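Local coordinates for protein polyguluronate lyase (Corynebacterium sp., PDB 1UAI) that probably cleaves poly(alpha-L-guluronate) blocks of alginate as a lyase, using a jellyroll beta-sandwich fold, at residues Cys4-Ala8 / Leu36-Ala40; Leu106-Lys110 / Ser201-Pro205; Val125-Glu131 / Thr138-His144. All blocks are in the same frame, centred on the assembly; numbering follows the deposited sequence.

In the fold
From the N terminus, interaction 1 comes first: residues 4-8 meet 36-40, closing a loop that contains the antiparallel strands 16-20 and 27-31 and fastening the N-terminal segment beside strand 45-47. Interaction 2 opens at 106-110, between strands 95-105 and 112-119; its partner, 201-205, arrives 91 residues later, between strands 194-196 and 211-223. It thus ties together two loops that each run between the two sheets. Interaction 3, between 125-131 and 138-144, is nested inside and joins the hairpin of strands 124-131 and 134-139. Interactions 2 and 3 touch where Leu106 packs on Leu130 and the like charges of Lys110 and Arg129 lie close; interaction 1 is about 30 Å from each, centre to centre.

Interaction 1: residues Cys4-Ala8 / Leu36-Ala40; sequences CDYPA and LDTFA
A single water links Ala8 to Leu36 and Phe39, accepting from Ala8 N at 2.9 Å and donating to Leu36 O and to Phe39 O. No direct hydrogen bond crosses between 4-8 and 36-40, so this three-way bridge supplies the polar link, and it gives three backbone groups a partner where the two segments make no direct backbone pairing. Phe39 N also donates to Leu36 O, which ties the turn that presents both carbonyls.

Beside the water, the Tyr6 ring lies across the backbone of Thr38. Thr38 CA sits 3.7 Å from the ring centroid and only 7° off the normal, a CH-pi contact over the centre of one face; Asp5 CB is over the opposite face, toward the rim. Tyr6 CG is anti to the carbonyl carbon and beside the backbone N (chi1 -55°), which swings the ring over Thr38. Its CE2 also meets Thr38 CG2 at 3.9 Å, while Ala40 CB lies at the ring edge. A broad flat side chain suits a place where it must lie along backbone.

Compact side chains fit the remaining approaches: Ala8 CB comes 3.3 Å from Asp37 O, and Pro7 CD 3.4 Å from Phe39 O. Pro7 and Leu36 both reach Phe45, and Cys4 forms a disulfide with Cys51. The arrangement is a water-bridged loop-loop contact that fastens the N-terminal segment to the edge of the jellyroll beta-sandwich.

Interaction 2: residues Leu106-Lys110 / Ser201-Pro205; sequences LPEVK and SNSSP
Ser203 OG donates to Glu108 O at 2.7 Å, the one direct hydrogen bond between 106-110 and 201-205. The hydroxyl comes from above the carbonyl plane, 39° out of it, while Lys110 N reaches the same oxygen from the opposite face, also at 2.7 Å. The serine can do this because its OG stands anti to the backbone N (chi1 177°), and a short side chain suits a hydroxyl that meets a carbonyl close to its own backbone.

Around this bond, aliphatic carbons meet backbone carbonyls and, at Lys110, a side-chain amide. Val109 sets CG1 3.7 Å from Asn202 O and CG2 3.9 Å from Ser204 O, the carbonyls on either side of Ser203 in the sequence. Glu108 CB lies against Ser204 O, and Lys110 CD is 3.6 Å from Asn202 ND2.

Further out, Asn210 OD1 accepts from Glu108 N while its ND2 donates to Ser203 OG and Pro205 O, so the serine hydroxyl both receives and gives. The Lys110 amine goes to Gln197 O and His112, the Asn202 amide to Asn199 and Tyr70. Ser204 N is buried without a partner, and the direct polar link is the single Ser203-Glu108 bond.

Interaction 3: residues Val125-Glu131 / Thr138-His144; sequences VTVFRLE and TKGDDTH
Thr138 is gripped closely by the strand 125-131, and its hydroxyl and backbone do most of the pairing. Val127 N donates to Thr138 OG1 at 2.8 Å, a bent bond of 145°, so a side-chain oxygen accepts where a backbone carbonyl would otherwise do so. Thr138 OG1 can face the strand because its first torsion sets it between the backbone N and the carbonyl carbon. In return Thr138 N donates to Val127 O at 3.0 Å in the carbonyl plane, and Thr126 OG1 donates to Thr138 O at 2.8 Å. Threonine suits both positions by offering a hydroxyl to the strand opposite; Thr138 adds a methyl, its CG2 packing on Val127 CG2 and on Arg129 CB.

These bonds belong to the antiparallel hairpin of strands 124-131 and 134-139. On its other side, Val125 and Thr126 form a classic beta bulge facing Ile118. The second strand ends in a type II' turn from Lys139 to Asp142, where Gly140 readily adopts the positive phi and gives its N to Val125 O at 2.9 Å.

The looser, more polar side is made by exposed His144, by Glu131 and Thr143, both partly exposed, and by a water. Glu131 OE1 accepts from His144 NE2 at 2.8 Å, the donor lying 42° above the carboxylate plane while the oxygen is near the imidazole plane; carboxylate and ring are 76° apart. His144 N donates to Asp142 OD1, an Asx turn that helps set the histidine, and its ring stacks on Tyr136. Glu131 OE2 takes a salt bridge from Arg129 NE at 2.7 Å and a hydrogen from the water, which also bonds to Thr143 OG1. Arg129 itself stays buried, with Thr143 CG2 over one face of its guanidinium.

Interaction 1: residues Cys4-Ala8 / Leu36-Ala40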
loop_
_atom_site.group_PDB
_atom_site.type_symbol
_atom_site.label_atom_id
_atom_site.label_comp_id
_atom_site.label_asym_id
_atom_site.label_seq_id
_atom_site.Cartn_x
_atom_site.Cartn_y
_atom_site.Cartn_z
ATOM N N CYS A 4 -6.583 -20.375 -3.401
ATOM C CA CYS A 4 -5.163 -20.226 -3.114
ATOM C C CYS A 4 -4.232 -19.989 -4.299
ATOM O O CYS A 4 -3.022 -19.891 -4.112
ATOM C CB CYS A 4 -4.670 -21.463 -2.359
ATOM S SG CYS A 4 -5.770 -22.058 -1.033
ATOM N N ASP A 5 -4.777 -19.885 -5.505
ATOM C CA ASP A 5 -3.929 -19.702 -6.679
ATOM C C ASP A 5 -3.613 -18.267 -7.089
ATOM O O ASP A 5 -2.494 -17.978 -7.514
ATOM C CB ASP A 5 -4.527 -20.442 -7.881
ATOM C CG ASP A 5 -4.687 -21.930 -7.632
ATOM O OD1 ASP A 5 -3.812 -22.522 -6.965
ATOM O OD2 ASP A 5 -5.680 -22.509 -8.114
ATOM N N TYR A 6 -4.583 -17.368 -6.960
ATOM C CA TYR A 6 -4.377 -15.979 -7.364
ATOM C C TYR A 6 -4.827 -14.979 -6.314
ATOM O O TYR A 6 -5.820 -15.197 -5.625
ATOM C CB TYR A 6 -5.158 -15.681 -8.647
ATOM C CG TYR A 6 -4.857 -16.614 -9.789
ATOM C CD1 TYR A 6 -3.608 -16.612 -10.403
ATOM C CD2 TYR A 6 -5.821 -17.505 -10.257
ATOM C CE1 TYR A 6 -3.322 -17.474 -11.454
ATOM C CE2 TYR A 6 -5.548 -18.374 -11.310
ATOM C CZ TYR A 6 -4.295 -18.350 -11.902
ATOM O OH TYR A 6 -4.016 -19.195 -12.951
ATOM N N PRO A 7 -4.094 -13.862 -6.175
ATOM C CA PRO A 7 -4.487 -12.852 -5.190
ATOM C C PRO A 7 -5.948 -12.432 -5.388
ATOM O O PRO A 7 -6.647 -12.122 -4.425
ATOM C CB PRO A 7 -3.513 -11.717 -5.475
ATOM C CG PRO A 7 -2.254 -12.465 -5.774
ATOM C CD PRO A 7 -2.738 -13.586 -6.690
ATOM N N ALA A 8 -6.404 -12.442 -6.639
ATOM C CA ALA A 8 -7.776 -12.056 -6.967
ATOM C C ALA A 8 -8.831 -12.993 -6.379
ATOM O O ALA A 8 -10.024 -12.700 -6.441
ATOM C CB ALA A 8 -7.943 -11.966 -8.482
ATOM N N LEU A 36 -5.477 -9.255 -14.485
ATOM C CA LEU A 36 -5.185 -9.286 -13.060
ATOM C C LEU A 36 -5.966 -10.378 -12.329
ATOM O O LEU A 36 -5.491 -10.918 -11.328
ATOM C CB LEU A 36 -5.486 -7.920 -12.431
ATOM C CG LEU A 36 -5.211 -7.758 -10.931
ATOM C CD1 LEU A 36 -3.762 -8.114 -10.620
ATOM C CD2 LEU A 36 -5.513 -6.326 -10.512
ATOM N N ASP A 37 -7.148 -10.717 -12.840
ATOM C CA ASP A 37 -7.983 -11.736 -12.211
ATOM C C ASP A 37 -7.298 -13.095 -12.090
ATOM O O ASP A 37 -7.620 -13.876 -11.194
ATOM C CB ASP A 37 -9.301 -11.886 -12.976
ATOM C CG ASP A 37 -10.308 -12.743 -12.231
ATOM O OD1 ASP A 37 -10.629 -12.410 -11.071
ATOM O OD2 ASP A 37 -10.779 -13.747 -12.805
ATOM N N THR A 38 -6.369 -13.388 -12.994
ATOM C CA THR A 38 -5.649 -14.655 -12.934
ATOM C C THR A 38 -4.146 -14.418 -13.043
ATOM O O THR A 38 -3.438 -15.143 -13.739
ATOM C CB THR A 38 -6.116 -15.635 -14.045
ATOM O OG1 THR A 38 -6.075 -14.986 -15.322
ATOM C CG2 THR A 38 -7.536 -16.109 -13.770
ATOM N N PHE A 39 -3.667 -13.400 -12.333
ATOM C CA PHE A 39 -2.254 -13.045 -12.332
ATOM C C PHE A 39 -1.593 -13.231 -10.974
ATOM O O PHE A 39 -2.173 -12.912 -9.934
ATOM C CB PHE A 39 -2.059 -11.583 -12.744
ATOM C CG PHE A 39 -0.629 -11.122 -12.655
ATOM C CD1 PHE A 39 0.309 -11.555 -13.586
ATOM C CD2 PHE A 39 -0.206 -10.302 -11.610
ATOM C CE1 PHE A 39 1.647 -11.184 -13.481
ATOM C CE2 PHE A 39 1.132 -9.925 -11.496
ATOM C CZ PHE A 39 2.059 -10.369 -12.434
ATOM N N ALA A 40 -0.368 -13.739 -11.002
ATOM C CA ALA A 40 0.424 -13.927 -9.796
ATOM C C ALA A 40 1.885 -13.982 -10.211
ATOM O O ALA A 40 2.209 -14.448 -11.304
ATOM C CB ALA A 40 0.035 -15.218 -9.086
HETATM O O HOH W 1 -4.605 -12.048 -8.928
#

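Interaction 2: residues Leu106-Lys110 / Ser201-Pro205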
loop_
_atom_site.group_PDB
_atom_site.type_symbol
_atom_site.label_atom_id
_atom_site.label_comp_id
_atom_site.label_asym_id
_atom_site.label_seq_id
_atom_site.Cartn_x
_atom_site.Cartn_y
_atom_site.Cartn_z
ATOM N N LEU A 106 11.073 -6.199 7.005
ATOM C CA LEU A 106 11.590 -4.860 6.774
ATOM C C LEU A 106 12.982 -4.908 6.172
ATOM O O LEU A 106 13.751 -5.832 6.434
ATOM C CB LEU A 106 11.649 -4.087 8.092
ATOM C CG LEU A 106 10.306 -3.779 8.755
ATOM C CD1 LEU A 106 10.531 -3.251 10.161
ATOM C CD2 LEU A 106 9.543 -2.768 7.911
ATOM N N PRO A 107 13.322 -3.911 5.347
ATOM C CA PRO A 107 14.655 -3.895 4.744
ATOM C C PRO A 107 15.713 -3.601 5.804
ATOM O O PRO A 107 15.407 -3.072 6.877
ATOM C CB PRO A 107 14.547 -2.791 3.693
ATOM C CG PRO A 107 13.518 -1.865 4.273
ATOM C CD PRO A 107 12.490 -2.806 4.838
ATOM N N GLU A 108 16.954 -3.957 5.499
ATOM C CA GLU A 108 18.071 -3.726 6.404
ATOM C C GLU A 108 18.446 -2.247 6.429
ATOM O O GLU A 108 18.128 -1.502 5.502
ATOM C CB GLU A 108 19.291 -4.530 5.943
ATOM C CG GLU A 108 19.126 -6.039 5.988
ATOM C CD GLU A 108 19.033 -6.568 7.405
ATOM O OE1 GLU A 108 19.888 -6.188 8.233
ATOM O OE2 GLU A 108 18.116 -7.366 7.689
ATOM N N VAL A 109 19.116 -1.840 7.506
ATOM C CA VAL A 109 19.617 -0.478 7.692
ATOM C C VAL A 109 18.576 0.630 7.849
ATOM O O VAL A 109 18.643 1.416 8.792
ATOM C CB VAL A 109 20.571 -0.093 6.535
ATOM C CG1 VAL A 109 21.265 1.216 6.853
ATOM C CG2 VAL A 109 21.592 -1.199 6.309
ATOM N N LYS A 110 17.639 0.697 6.908
ATOM C CA LYS A 110 16.568 1.692 6.901
ATOM C C LYS A 110 15.289 0.859 6.850
ATOM O O LYS A 110 14.693 0.674 5.787
ATOM C CB LYS A 110 16.699 2.570 5.652
ATOM C CG LYS A 110 15.779 3.779 5.600
ATOM C CD LYS A 110 16.073 4.625 4.366
ATOM C CE LYS A 110 15.273 5.919 4.357
ATOM N NZ LYS A 110 13.805 5.679 4.285
ATOM N N SER A 201 20.835 2.589 -2.464
ATOM C CA SER A 201 21.636 3.749 -2.096
ATOM C C SER A 201 21.670 3.928 -0.580
ATOM O O SER A 201 22.624 4.492 -0.042
ATOM C CB SER A 201 21.083 5.024 -2.742
ATOM O OG SER A 201 19.934 5.497 -2.057
ATOM N N ASN A 202 20.638 3.452 0.116
ATOM C CA ASN A 202 20.597 3.601 1.568
ATOM C C ASN A 202 20.328 2.326 2.361
ATOM O O ASN A 202 20.022 2.385 3.554
ATOM C CB ASN A 202 19.588 4.686 1.976
ATOM C CG ASN A 202 18.223 4.497 1.340
ATOM O OD1 ASN A 202 17.825 3.381 1.003
ATOM N ND2 ASN A 202 17.487 5.595 1.192
ATOM N N SER A 203 20.453 1.178 1.704
ATOM C CA SER A 203 20.255 -0.108 2.360
ATOM C C SER A 203 21.136 -1.153 1.694
ATOM O O SER A 203 21.212 -1.223 0.468
ATOM C CB SER A 203 18.790 -0.550 2.274
ATOM O OG SER A 203 18.616 -1.836 2.854
ATOM N N SER A 204 21.806 -1.958 2.507
ATOM C CA SER A 204 22.675 -3.013 2.004
ATOM C C SER A 204 22.321 -4.287 2.760
ATOM O O SER A 204 21.874 -4.228 3.903
ATOM C CB SER A 204 24.145 -2.644 2.230
ATOM O OG SER A 204 24.390 -2.329 3.587
ATOM N N PRO A 205 22.516 -5.457 2.134
ATOM C CA PRO A 205 23.044 -5.648 0.781
ATOM C C PRO A 205 22.052 -5.305 -0.326
ATOM O O PRO A 205 20.838 -5.263 -0.108
ATOM C CB PRO A 205 23.409 -7.126 0.770
ATOM C CG PRO A 205 22.314 -7.719 1.593
ATOM C CD PRO A 205 22.223 -6.758 2.765
#

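Interaction 3: residues Val125-Glu131 / Thr138-His144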
loop_
_atom_site.group_PDB
_atom_site.type_symbol
_atom_site.label_atom_id
_atom_site.label_comp_id
_atom_site.label_asym_id
_atom_site.label_seq_id
_atom_site.Cartn_x
_atom_site.Cartn_y
_atom_site.Cartn_z
ATOM N N VAL A 125 -0.574 11.819 0.379
ATOM C CA VAL A 125 -1.274 12.726 1.282
ATOM C C VAL A 125 -1.104 12.278 2.731
ATOM O O VAL A 125 -0.747 13.071 3.600
ATOM C CB VAL A 125 -2.772 12.790 0.911
ATOM C CG1 VAL A 125 -3.510 13.738 1.842
ATOM C CG2 VAL A 125 -2.920 13.244 -0.536
ATOM N N THR A 126 -1.370 11.002 2.981
ATOM C CA THR A 126 -1.222 10.414 4.306
ATOM C C THR A 126 -1.112 8.911 4.098
ATOM O O THR A 126 -1.838 8.338 3.284
ATOM C CB THR A 126 -2.424 10.748 5.228
ATOM O OG1 THR A 126 -2.295 10.026 6.458
ATOM C CG2 THR A 126 -3.743 10.393 4.565
ATOM N N VAL A 127 -0.185 8.280 4.812
ATOM C CA VAL A 127 0.031 6.847 4.668
ATOM C C VAL A 127 0.317 6.178 6.010
ATOM O O VAL A 127 0.621 6.849 7.001
ATOM C CB VAL A 127 1.245 6.555 3.722
ATOM C CG1 VAL A 127 1.241 7.508 2.539
ATOM C CG2 VAL A 127 2.556 6.675 4.487
ATOM N N PHE A 128 0.191 4.853 6.028
ATOM C CA PHE A 128 0.510 4.043 7.203
ATOM C C PHE A 128 1.959 3.645 6.936
ATOM O O PHE A 128 2.250 2.913 5.981
ATOM C CB PHE A 128 -0.381 2.802 7.275
ATOM C CG PHE A 128 -1.739 3.056 7.878
ATOM C CD1 PHE A 128 -2.056 2.559 9.142
ATOM C CD2 PHE A 128 -2.706 3.775 7.183
ATOM C CE1 PHE A 128 -3.314 2.775 9.703
ATOM C CE2 PHE A 128 -3.969 3.997 7.735
ATOM C CZ PHE A 128 -4.271 3.495 8.996
ATOM N N ARG A 129 2.857 4.137 7.781
ATOM C CA ARG A 129 4.286 3.920 7.618
ATOM C C ARG A 129 4.941 3.281 8.836
ATOM O O ARG A 129 4.876 3.821 9.943
ATOM C CB ARG A 129 4.948 5.272 7.327
ATOM C CG ARG A 129 6.459 5.240 7.163
ATOM C CD ARG A 129 7.031 6.652 7.051
ATOM N NE ARG A 129 8.476 6.627 6.844
ATOM C CZ ARG A 129 9.074 6.819 5.672
ATOM N NH1 ARG A 129 8.358 7.070 4.585
ATOM N NH2 ARG A 129 10.395 6.730 5.582
ATOM N N LEU A 130 5.580 2.135 8.628
ATOM C CA LEU A 130 6.269 1.452 9.712
ATOM C C LEU A 130 7.773 1.685 9.621
ATOM O O LEU A 130 8.367 1.566 8.545
ATOM C CB LEU A 130 6.006 -0.059 9.668
ATOM C CG LEU A 130 6.721 -0.895 10.741
ATOM C CD1 LEU A 130 6.193 -0.514 12.120
ATOM C CD2 LEU A 130 6.508 -2.379 10.484
ATOM N N GLU A 131 8.372 2.042 10.753
ATOM C CA GLU A 131 9.815 2.234 10.857
ATOM C C GLU A 131 10.219 1.412 12.080
ATOM O O GLU A 131 9.990 1.828 13.215
ATOM C CB GLU A 131 10.170 3.712 11.066
ATOM C CG GLU A 131 9.651 4.623 9.964
ATOM C CD GLU A 131 10.259 6.015 9.994
ATOM O OE1 GLU A 131 10.783 6.429 11.049
ATOM O OE2 GLU A 131 10.205 6.707 8.955
ATOM N N THR A 138 1.281 9.323 8.502
ATOM C CA THR A 138 1.996 10.489 8.014
ATOM C C THR A 138 1.063 11.597 7.547
ATOM O O THR A 138 -0.151 11.420 7.473
ATOM C CB THR A 138 2.891 10.107 6.831
ATOM O OG1 THR A 138 2.063 9.764 5.714
ATOM C CG2 THR A 138 3.771 8.911 7.187
ATOM N N LYS A 139 1.653 12.749 7.252
ATOM C CA LYS A 139 0.923 13.896 6.731
ATOM C C LYS A 139 1.886 14.574 5.772
ATOM O O LYS A 139 2.832 15.238 6.196
ATOM C CB LYS A 139 0.521 14.877 7.836
ATOM C CG LYS A 139 -0.256 16.077 7.304
ATOM C CD LYS A 139 -0.590 17.074 8.400
ATOM C CE LYS A 139 -1.336 18.277 7.842
ATOM N NZ LYS A 139 -0.536 19.008 6.820
ATOM N N GLY A 140 1.654 14.391 4.478
ATOM C CA GLY A 140 2.542 14.987 3.500
ATOM C C GLY A 140 3.960 14.492 3.728
ATOM O O GLY A 140 4.184 13.294 3.909
ATOM N N ASP A 141 4.918 15.415 3.742
ATOM C CA ASP A 141 6.317 15.055 3.941
ATOM C C ASP A 141 6.687 14.734 5.385
ATOM O O ASP A 141 7.824 14.353 5.656
ATOM C CB ASP A 141 7.232 16.171 3.431
ATOM C CG ASP A 141 7.045 16.451 1.957
ATOM O OD1 ASP A 141 6.983 15.481 1.174
ATOM O OD2 ASP A 141 6.970 17.639 1.583
ATOM N N ASP A 142 5.745 14.890 6.310
ATOM C CA ASP A 142 6.032 14.592 7.711
ATOM C C ASP A 142 5.802 13.107 7.969
ATOM O O ASP A 142 4.669 12.671 8.202
ATOM C CB ASP A 142 5.143 15.424 8.638
ATOM C CG ASP A 142 5.523 15.272 10.103
ATOM O OD1 ASP A 142 6.395 14.436 10.417
ATOM O OD2 ASP A 142 4.946 15.993 10.944
ATOM N N THR A 143 6.889 12.343 7.933
ATOM C CA THR A 143 6.839 10.899 8.142
ATOM C C THR A 143 6.475 10.489 9.567
ATOM O O THR A 143 6.149 9.326 9.809
ATOM C CB THR A 143 8.194 10.241 7.804
ATOM O OG1 THR A 143 9.211 10.795 8.647
ATOM C CG2 THR A 143 8.561 10.475 6.345
ATOM N N HIS A 144 6.535 11.435 10.504
ATOM C CA HIS A 144 6.232 11.148 11.906
ATOM C C HIS A 144 5.052 11.959 12.447
ATOM O O HIS A 144 4.965 12.213 13.647
ATOM C CB HIS A 144 7.466 11.425 12.770
ATOM C CG HIS A 144 8.629 10.527 12.483
ATOM N ND1 HIS A 144 9.890 10.764 12.987
ATOM C CD2 HIS A 144 8.723 9.386 11.758
ATOM C CE1 HIS A 144 10.711 9.810 12.585
ATOM N NE2 HIS A 144 10.028 8.962 11.836
HETATM O O HOH W 2 11.335 9.075 8.605
#